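Local coordinates for protein diaminopimelate decarboxylase (Helicobacter pylori, PDB 2QGH) that probably catalyses the PLP-dependent decarboxylation of meso-diaminopimelate to L-lysine, the last step of bacterial lysine biosynthesis, at residues 117-131 / 142-155. Numbering follows the deposited sequence.
Sequences IEQALKLNILFLNVE and IAQSLGIKARISIR. With GOL (glycerol), chain D.
Arg155, ending strand 150-155, meets Glu131, just past strand 127-130: NH1 of Arg155 donates to the syn lone pair of Glu131 OE1 at 3.1 Å, a salt bridge with carboxylate and guanidinium planes 57° apart. The arginine chain is extended from CG to NE, which carries its tip beside the pyridoxal phosphate, where NH2 is bonded to His205 O; Glu131 OE2 takes Gly178 N. One step back, Ser153 OG lies 3.0 Å from Asn129 OD1 and also pairs with Ser201 OG, while its CB sits over one face of the Phe127 ring, 3.6 Å from the centroid, a CH-pi contact. These are adjacent parallel strands of the eight-stranded TIM-like barrel of this decarboxylase family, joined through helix 133-146 in a beta-alpha-beta crossover; Leu128 N to Arg151 O and Ser153 N to Leu128 O (2.8 Å) begin their ladder. At the other end Arg151 bends back at chi3 (-71°) so that NE reaches Leu126 O at 2.9 Å, with a weak bond from NH2 to Ile125 O. A glycerol bridges Arg151 N and Leu121 O. Leu121 meets helix 133-146 through CD1 on Ala143, the following loop through CB on Ile148 CD1 (3.6 Å) and the barrel strand through CD2 on Ala150 CB (3.5 Å); Ile142 crosses Ile117 at about a right angle.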
loop_
_atom_site.group_PDB
_atom_site.type_symbol
_atom_site.label_atom_id
_atom_site.label_comp_id
_atom_site.label_asym_id
_atom_site.label_seq_id
_atom_site.Cartn_x
_atom_site.Cartn_y
_atom_site.Cartn_z
ATOM N N ILE A 117 7.648 23.441 4.858
ATOM C CA ILE A 117 8.769 24.177 5.450
ATOM C C ILE A 117 8.253 25.381 6.237
ATOM O O ILE A 117 8.535 25.533 7.430
ATOM C CB ILE A 117 9.747 24.693 4.363
ATOM C CG1 ILE A 117 10.396 23.513 3.637
ATOM C CG2 ILE A 117 10.803 25.581 4.994
ATOM C CD1 ILE A 117 11.200 23.915 2.415
ATOM N N GLU A 118 7.499 26.238 5.556
ATOM C CA GLU A 118 6.925 27.432 6.165
ATOM C C GLU A 118 6.131 27.116 7.434
ATOM O O GLU A 118 6.286 27.785 8.455
ATOM C CB GLU A 118 6.010 28.132 5.161
ATOM C CG GLU A 118 5.242 29.307 5.737
ATOM C CD GLU A 118 3.920 29.514 5.037
ATOM O OE1 GLU A 118 3.929 29.817 3.825
ATOM O OE2 GLU A 118 2.868 29.359 5.695
ATOM N N GLN A 119 5.278 26.101 7.364
ATOM C CA GLN A 119 4.450 25.712 8.499
ATOM C C GLN A 119 5.280 25.221 9.662
ATOM O O GLN A 119 4.969 25.496 10.815
ATOM C CB GLN A 119 3.458 24.618 8.087
ATOM C CG GLN A 119 2.345 25.112 7.186
ATOM C CD GLN A 119 1.566 26.252 7.818
ATOM O OE1 GLN A 119 0.896 26.073 8.838
ATOM N NE2 GLN A 119 1.661 27.436 7.221
ATOM N N ALA A 120 6.343 24.495 9.354
ATOM C CA ALA A 120 7.203 23.960 10.392
ATOM C C ALA A 120 7.942 25.071 11.122
ATOM O O ALA A 120 8.042 25.056 12.348
ATOM C CB ALA A 120 8.190 22.980 9.788
ATOM N N LEU A 121 8.460 26.030 10.363
ATOM C CA LEU A 121 9.200 27.153 10.932
ATOM C C LEU A 121 8.327 27.985 11.858
ATOM O O LEU A 121 8.798 28.524 12.856
ATOM C CB LEU A 121 9.741 28.052 9.821
ATOM C CG LEU A 121 10.772 27.449 8.867
ATOM C CD1 LEU A 121 11.144 28.509 7.836
ATOM C CD2 LEU A 121 12.005 26.982 9.634
ATOM N N LYS A 122 7.050 28.083 11.515
ATOM C CA LYS A 122 6.098 28.847 12.307
ATOM C C LYS A 122 5.649 28.109 13.563
ATOM O O LYS A 122 5.073 28.714 14.463
ATOM C CB LYS A 122 4.866 29.164 11.463
ATOM C CG LYS A 122 5.060 30.261 10.438
ATOM C CD LYS A 122 4.107 30.083 9.262
ATOM C CE LYS A 122 2.809 29.374 9.671
ATOM N NZ LYS A 122 2.070 30.097 10.741
ATOM N N LEU A 123 5.908 26.805 13.612
ATOM C CA LEU A 123 5.511 25.975 14.738
ATOM C C LEU A 123 6.631 25.784 15.754
ATOM O O LEU A 123 6.470 25.099 16.766
ATOM C CB LEU A 123 5.013 24.629 14.216
ATOM C CG LEU A 123 3.743 24.761 13.375
ATOM C CD1 LEU A 123 3.419 23.432 12.704
ATOM C CD2 LEU A 123 2.596 25.228 14.266
ATOM N N ASN A 124 7.772 26.390 15.470
ATOM C CA ASN A 124 8.918 26.341 16.371
ATOM C C ASN A 124 9.392 24.954 16.778
ATOM O O ASN A 124 9.637 24.704 17.958
ATOM C CB ASN A 124 8.606 27.159 17.627
ATOM C CG ASN A 124 8.119 28.561 17.296
ATOM O OD1 ASN A 124 8.795 29.313 16.594
ATOM N ND2 ASN A 124 6.939 28.916 17.795
ATOM N N ILE A 125 9.533 24.050 15.815
ATOM C CA ILE A 125 10.004 22.709 16.129
ATOM C C ILE A 125 11.510 22.748 16.409
ATOM O O ILE A 125 12.134 23.800 16.269
ATOM C CB ILE A 125 9.688 21.730 14.984
ATOM C CG1 ILE A 125 10.342 22.186 13.682
ATOM C CG2 ILE A 125 8.191 21.639 14.815
ATOM C CD1 ILE A 125 10.308 21.114 12.599
ATOM N N LEU A 126 12.101 21.624 16.808
ATOM C CA LEU A 126 13.538 21.629 17.131
ATOM C C LEU A 126 14.411 22.025 15.943
ATOM O O LEU A 126 15.215 22.951 16.024
ATOM C CB LEU A 126 13.992 20.270 17.660
ATOM C CG LEU A 126 14.875 20.303 18.920
ATOM C CD1 LEU A 126 15.539 18.955 19.103
ATOM C CD2 LEU A 126 15.928 21.383 18.809
ATOM N N PHE A 127 14.274 21.314 14.838
ATOM C CA PHE A 127 15.055 21.675 13.673
ATOM C C PHE A 127 14.568 20.950 12.445
ATOM O O PHE A 127 13.820 19.970 12.550
ATOM C CB PHE A 127 16.561 21.405 13.903
ATOM C CG PHE A 127 16.918 19.956 14.203
ATOM C CD1 PHE A 127 16.609 18.935 13.309
ATOM C CD2 PHE A 127 17.638 19.634 15.347
ATOM C CE1 PHE A 127 17.019 17.621 13.548
ATOM C CE2 PHE A 127 18.053 18.322 15.597
ATOM C CZ PHE A 127 17.743 17.314 14.695
ATOM N N LEU A 128 14.960 21.471 11.286
ATOM C CA LEU A 128 14.624 20.865 10.008
ATOM C C LEU A 128 15.883 20.127 9.575
ATOM O O LEU A 128 16.967 20.706 9.540
ATOM C CB LEU A 128 14.255 21.928 8.967
ATOM C CG LEU A 128 12.778 22.318 8.832
ATOM C CD1 LEU A 128 12.326 23.102 10.044
ATOM C CD2 LEU A 128 12.587 23.151 7.583
ATOM N N ASN A 129 15.740 18.843 9.272
ATOM C CA ASN A 129 16.872 18.032 8.852
ATOM C C ASN A 129 16.857 18.025 7.339
ATOM O O ASN A 129 16.050 17.334 6.722
ATOM C CB ASN A 129 16.724 16.623 9.420
ATOM C CG ASN A 129 17.996 15.820 9.319
ATOM O OD1 ASN A 129 19.085 16.327 9.590
ATOM N ND2 ASN A 129 17.866 14.559 8.941
ATOM N N VAL A 130 17.747 18.813 6.740
ATOM C CA VAL A 130 17.778 18.936 5.285
ATOM C C VAL A 130 18.573 17.842 4.582
ATOM O O VAL A 130 19.611 17.389 5.070
ATOM C CB VAL A 130 18.295 20.332 4.861
ATOM C CG1 VAL A 130 17.880 21.361 5.895
ATOM C CG2 VAL A 130 19.777 20.316 4.693
ATOM N N GLU A 131 18.074 17.435 3.421
ATOM C CA GLU A 131 18.692 16.370 2.656
ATOM C C GLU A 131 19.330 16.838 1.351
ATOM O O GLU A 131 19.985 16.054 0.668
ATOM C CB GLU A 131 17.647 15.287 2.375
ATOM C CG GLU A 131 16.794 14.925 3.588
ATOM C CD GLU A 131 16.909 13.462 3.986
ATOM O OE1 GLU A 131 16.147 13.028 4.875
ATOM O OE2 GLU A 131 17.763 12.751 3.414
ATOM N N ILE A 142 12.478 31.066 2.742
ATOM C CA ILE A 142 11.234 31.114 3.496
ATOM C C ILE A 142 11.466 31.683 4.890
ATOM O O ILE A 142 10.663 32.468 5.385
ATOM C CB ILE A 142 10.583 29.709 3.593
ATOM C CG1 ILE A 142 10.192 29.224 2.188
ATOM C CG2 ILE A 142 9.342 29.762 4.487
ATOM C CD1 ILE A 142 9.539 27.856 2.160
ATOM N N ALA A 143 12.571 31.298 5.517
ATOM C CA ALA A 143 12.885 31.790 6.852
ATOM C C ALA A 143 13.079 33.302 6.785
ATOM O O ALA A 143 12.620 34.051 7.654
ATOM C CB ALA A 143 14.150 31.123 7.369
ATOM N N GLN A 144 13.755 33.738 5.732
ATOM C CA GLN A 144 14.022 35.146 5.542
ATOM C C GLN A 144 12.744 35.961 5.445
ATOM O O GLN A 144 12.646 37.042 6.028
ATOM C CB GLN A 144 14.851 35.346 4.284
ATOM C CG GLN A 144 15.297 36.777 4.084
ATOM C CD GLN A 144 16.272 36.924 2.945
ATOM O OE1 GLN A 144 16.883 37.975 2.777
ATOM N NE2 GLN A 144 16.426 35.869 2.150
ATOM N N SER A 145 11.759 35.449 4.718
ATOM C CA SER A 145 10.513 36.184 4.559
ATOM C C SER A 145 9.735 36.231 5.857
ATOM O O SER A 145 8.949 37.150 6.081
ATOM C CB SER A 145 9.647 35.549 3.476
ATOM O OG SER A 145 9.161 34.298 3.899
ATOM N N LEU A 146 9.949 35.238 6.713
ATOM C CA LEU A 146 9.251 35.193 7.996
ATOM C C LEU A 146 10.070 35.921 9.060
ATOM O O LEU A 146 9.621 36.104 10.189
ATOM C CB LEU A 146 9.004 33.740 8.425
ATOM C CG LEU A 146 8.069 32.881 7.568
ATOM C CD1 LEU A 146 8.103 31.443 8.069
ATOM C CD2 LEU A 146 6.649 33.433 7.624
ATOM N N GLY A 147 11.277 36.333 8.685
ATOM C CA GLY A 147 12.143 37.052 9.600
ATOM C C GLY A 147 12.698 36.250 10.762
ATOM O O GLY A 147 12.941 36.814 11.828
ATOM N N ILE A 148 12.905 34.947 10.572
ATOM C CA ILE A 148 13.447 34.104 11.635
ATOM C C ILE A 148 14.731 33.398 11.206
ATOM O O ILE A 148 15.044 33.314 10.020
ATOM C CB ILE A 148 12.447 33.017 12.079
ATOM C CG1 ILE A 148 12.387 31.906 11.032
ATOM C CG2 ILE A 148 11.070 33.619 12.275
ATOM C CD1 ILE A 148 11.470 30.773 11.414
ATOM N N LYS A 149 15.470 32.895 12.189
ATOM C CA LYS A 149 16.713 32.173 11.939
ATOM C C LYS A 149 16.351 30.701 12.155
ATOM O O LYS A 149 16.191 30.249 13.288
ATOM C CB LYS A 149 17.788 32.618 12.941
ATOM C CG LYS A 149 19.242 32.419 12.506
ATOM C CD LYS A 149 20.175 33.067 13.532
ATOM C CE LYS A 149 21.580 33.285 12.994
ATOM N NZ LYS A 149 22.314 32.012 12.785
ATOM N N ALA A 150 16.209 29.966 11.060
ATOM C CA ALA A 150 15.829 28.561 11.123
ATOM C C ALA A 150 16.908 27.603 11.617
ATOM O O ALA A 150 18.002 27.537 11.055
ATOM C CB ALA A 150 15.328 28.110 9.753
ATOM N N ARG A 151 16.589 26.860 12.676
ATOM C CA ARG A 151 17.510 25.866 13.219
ATOM C C ARG A 151 17.480 24.686 12.263
ATOM O O ARG A 151 16.418 24.152 11.975
ATOM C CB ARG A 151 17.066 25.386 14.610
ATOM C CG ARG A 151 17.247 26.406 15.729
ATOM C CD ARG A 151 17.062 25.777 17.113
ATOM N NE ARG A 151 15.673 25.430 17.388
ATOM C CZ ARG A 151 14.734 26.301 17.746
ATOM N NH1 ARG A 151 15.032 27.587 17.885
ATOM N NH2 ARG A 151 13.492 25.893 17.958
ATOM N N ILE A 152 18.633 24.283 11.747
ATOM C CA ILE A 152 18.654 23.149 10.838
ATOM C C ILE A 152 19.713 22.130 11.223
ATOM O O ILE A 152 20.653 22.427 11.956
ATOM C CB ILE A 152 18.900 23.584 9.361
ATOM C CG1 ILE A 152 20.275 24.232 9.219
ATOM C CG2 ILE A 152 17.817 24.540 8.896
ATOM C CD1 ILE A 152 21.306 23.315 8.628
ATOM N N SER A 153 19.523 20.913 10.740
ATOM C CA SER A 153 20.453 19.820 10.960
ATOM C C SER A 153 20.734 19.342 9.543
ATOM O O SER A 153 19.932 19.576 8.647
ATOM C CB SER A 153 19.787 18.706 11.772
ATOM O OG SER A 153 20.613 17.552 11.850
ATOM N N ILE A 154 21.865 18.698 9.315
ATOM C CA ILE A 154 22.139 18.218 7.975
ATOM C C ILE A 154 22.394 16.732 8.016
ATOM O O ILE A 154 23.211 16.254 8.792
ATOM C CB ILE A 154 23.335 18.964 7.329
ATOM C CG1 ILE A 154 22.954 20.431 7.110
ATOM C CG2 ILE A 154 23.689 18.336 5.993
ATOM C CD1 ILE A 154 23.982 21.257 6.355
ATOM N N ARG A 155 21.663 16.003 7.182
ATOM C CA ARG A 155 21.794 14.555 7.109
ATOM C C ARG A 155 22.907 14.167 6.150
ATOM O O ARG A 155 22.886 14.548 4.982
ATOM C CB ARG A 155 20.475 13.935 6.637
ATOM C CG ARG A 155 20.508 12.423 6.542
ATOM C CD ARG A 155 19.144 11.841 6.189
ATOM N NE ARG A 155 19.180 10.382 6.176
ATOM C CZ ARG A 155 18.129 9.598 5.944
ATOM N NH1 ARG A 155 16.931 10.122 5.706
ATOM N NH2 ARG A 155 18.281 8.278 5.949
HETATM C C1 GOL D . 11.406 26.210 14.125
HETATM O O1 GOL D . 10.893 27.480 14.517
HETATM C C2 GOL D . 12.599 26.424 13.210
HETATM O O2 GOL D . 13.605 27.170 13.908
HETATM C C3 GOL D . 13.158 25.074 12.776
HETATM O O3 GOL D . 14.267 25.288 11.905
#